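Local coordinates for protein membrane-bound lytic murein transglycosylase A (Burkholderia pseudomallei, PDB 6QK4) that probably cleaves the glycosidic bond between N-acetylmuramic acid and N-acetylglucosamine in peptidoglycan, leaving a 1,6-anhydro bond on the muramic acid residue, at residues T98-V103 with K336-M341. Sequence-based numbering, arbitrary orientation.
Sequences TLDGLV and KQNGRM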
loop_
_atom_site.group_PDB
_atom_site.type_symbol
_atom_site.label_atom_id
_atom_site.label_comp_id
_atom_site.label_asym_id
_atom_site.label_seq_id
_atom_site.Cartn_x
_atom_site.Cartn_y
_atom_site.Cartn_z
ATOM N N THR A 98 3.320 18.826 18.299
ATOM C CA THR A 98 4.436 18.596 17.355
ATOM C C THR A 98 3.885 18.474 15.940
ATOM O O THR A 98 2.788 17.960 15.730
ATOM C CB THR A 98 5.258 17.351 17.697
ATOM O OG1 THR A 98 4.463 16.141 17.690
ATOM C CG2 THR A 98 5.972 17.486 19.027
ATOM N N LEU A 99 4.667 18.930 14.955
ATOM C CA LEU A 99 4.225 18.814 13.562
ATOM C C LEU A 99 4.790 17.587 12.866
ATOM O O LEU A 99 4.155 17.113 11.930
ATOM C CB LEU A 99 4.622 20.059 12.740
ATOM C CG LEU A 99 3.969 21.390 13.250
ATOM C CD1 LEU A 99 4.534 22.559 12.462
ATOM C CD2 LEU A 99 2.464 21.309 12.976
ATOM N N ASP A 100 5.876 16.989 13.387
ATOM C CA ASP A 100 6.441 15.779 12.775
ATOM C C ASP A 100 5.557 14.559 13.011
ATOM O O ASP A 100 5.063 14.328 14.144
ATOM C CB ASP A 100 7.827 15.432 13.391
ATOM C CG ASP A 100 8.932 16.366 12.952
ATOM O OD1 ASP A 100 8.861 16.968 11.884
ATOM O OD2 ASP A 100 9.928 16.414 13.703
ATOM N N GLY A 101 5.404 13.734 11.950
ATOM C CA GLY A 101 4.756 12.435 12.122
ATOM C C GLY A 101 5.276 11.398 11.150
ATOM O O GLY A 101 6.106 11.693 10.300
ATOM N N LEU A 102 4.829 10.160 11.295
ATOM C CA LEU A 102 5.471 9.051 10.617
ATOM C C LEU A 102 4.666 8.633 9.383
ATOM O O LEU A 102 3.431 8.493 9.444
ATOM C CB LEU A 102 5.641 7.867 11.571
ATOM C CG LEU A 102 6.187 6.599 10.957
ATOM C CD1 LEU A 102 7.646 6.829 10.615
ATOM C CD2 LEU A 102 6.019 5.426 11.910
ATOM N N VAL A 103 5.361 8.462 8.262
ATOM C CA VAL A 103 4.774 7.971 6.997
ATOM C C VAL A 103 5.343 6.590 6.694
ATOM O O VAL A 103 6.554 6.441 6.421
ATOM C CB VAL A 103 5.091 8.899 5.822
ATOM C CG1 VAL A 103 4.314 8.434 4.537
ATOM C CG2 VAL A 103 4.636 10.308 6.198
ATOM N N LYS A 336 9.553 4.402 5.998
ATOM C CA LYS A 336 9.386 4.671 7.425
ATOM C C LYS A 336 10.024 6.029 7.650
ATOM O O LYS A 336 11.194 6.137 8.062
ATOM C CB LYS A 336 10.042 3.574 8.280
ATOM C CG LYS A 336 9.633 3.657 9.757
ATOM C CD LYS A 336 10.227 2.531 10.663
ATOM C CE LYS A 336 10.099 3.028 12.126
ATOM N NZ LYS A 336 10.024 1.912 13.096
ATOM N N GLN A 337 9.302 7.073 7.226
ATOM C CA GLN A 337 9.871 8.393 6.965
ATOM C C GLN A 337 9.192 9.444 7.822
ATOM O O GLN A 337 7.965 9.424 7.996
ATOM C CB GLN A 337 9.706 8.824 5.460
ATOM C CG GLN A 337 9.913 7.709 4.438
ATOM C CD GLN A 337 11.339 7.136 4.480
ATOM O OE1 GLN A 337 11.569 5.910 4.714
ATOM N NE2 GLN A 337 12.330 8.029 4.302
ATOM N N ASN A 338 9.999 10.424 8.270
ATOM C CA ASN A 338 9.369 11.591 8.895
ATOM C C ASN A 338 8.540 12.337 7.859
ATOM O O ASN A 338 8.886 12.375 6.663
ATOM C CB ASN A 338 10.406 12.560 9.427
ATOM C CG ASN A 338 9.791 13.672 10.250
ATOM O OD1 ASN A 338 8.927 13.426 11.125
ATOM N ND2 ASN A 338 10.227 14.942 9.948
ATOM N N GLY A 339 7.439 12.937 8.349
ATOM C CA GLY A 339 6.512 13.655 7.478
ATOM C C GLY A 339 5.798 14.824 8.133
ATOM O O GLY A 339 5.738 14.950 9.361
ATOM N N ARG A 340 5.259 15.682 7.268
ATOM C CA ARG A 340 4.421 16.840 7.641
ATOM C C ARG A 340 3.129 16.838 6.810
ATOM O O ARG A 340 3.110 16.439 5.626
ATOM C CB ARG A 340 5.151 18.155 7.384
ATOM C CG ARG A 340 6.358 18.351 8.280
ATOM C CD ARG A 340 5.942 18.536 9.744
ATOM N NE ARG A 340 7.137 18.683 10.614
ATOM C CZ ARG A 340 7.814 19.831 10.846
ATOM N NH1 ARG A 340 7.469 20.982 10.235
ATOM N NH2 ARG A 340 8.909 19.771 11.652
ATOM N N MET A 341 2.052 17.334 7.402
ATOM C CA MET A 341 0.738 17.317 6.738
ATOM C C MET A 341 0.053 18.667 6.813
ATOM O O MET A 341 0.159 19.370 7.825
ATOM C CB MET A 341 -0.236 16.295 7.392
ATOM C CG MET A 341 0.169 14.923 7.060
ATOM S SD MET A 341 -1.073 13.889 7.987
ATOM C CE MET A 341 -0.530 12.294 7.399
HETATM O O HOH W 1 2.323 18.265 10.195
#
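Asp100 OD1 takes three N-H groups from 336-341 and anchors one end of this antiparallel strand pair. Arg340 reaches it side-on in a salt bridge, NE at 2.7 Å and NH2 at 2.8 Å from Asp100 OD1; OD1 lies near the guanidinium plane, while the two nitrogens approach it from outside the carboxylate plane. A bend at chi2 (-67°) turns the arginine chain back over Leu99, whose CB lies against one guanidinium face, 3.6 Å from Arg340 NE. Asn338 ND2 gives the third bond, nearly straight at 3.1 Å to Asp100 OD1; its amide stands almost perpendicular to the carboxylate. Asp100 OD2 bonds Gly18 N and Arg340 NH1 bonds Gln19 OE1, tying this polar knot to the N-terminal segment. Gly101 and Gly339 form a hydrogen-bonded pair, weak in the Gly339 N to Gly101 O direction (2.7 Å), and Val103 and Gln337 form the next, with Val103 N 2.8 Å from Gln337 O. On the face of Val103 and Gln337, Val103 CG2 lies 4.0 Å from Gly339 CA, close against a backbone without a side chain. The far end from Asp100 is looser: Leu102 CD1 merely brushes CG of the exposed, extended Lys336 at 3.8 Å. Beyond the paired residues, a water links Leu99 O to Met341 N. Segment 336-341 falls in the 3D family region, and its pairing with strand 101-114 is consistent with a double-psi beta-barrel-like fold. Val103 packs on Leu288 and Thr290 of strand 285-291 and on Tyr320 of strand 317-324, while Met341 meets Phe92 of strand 87-92.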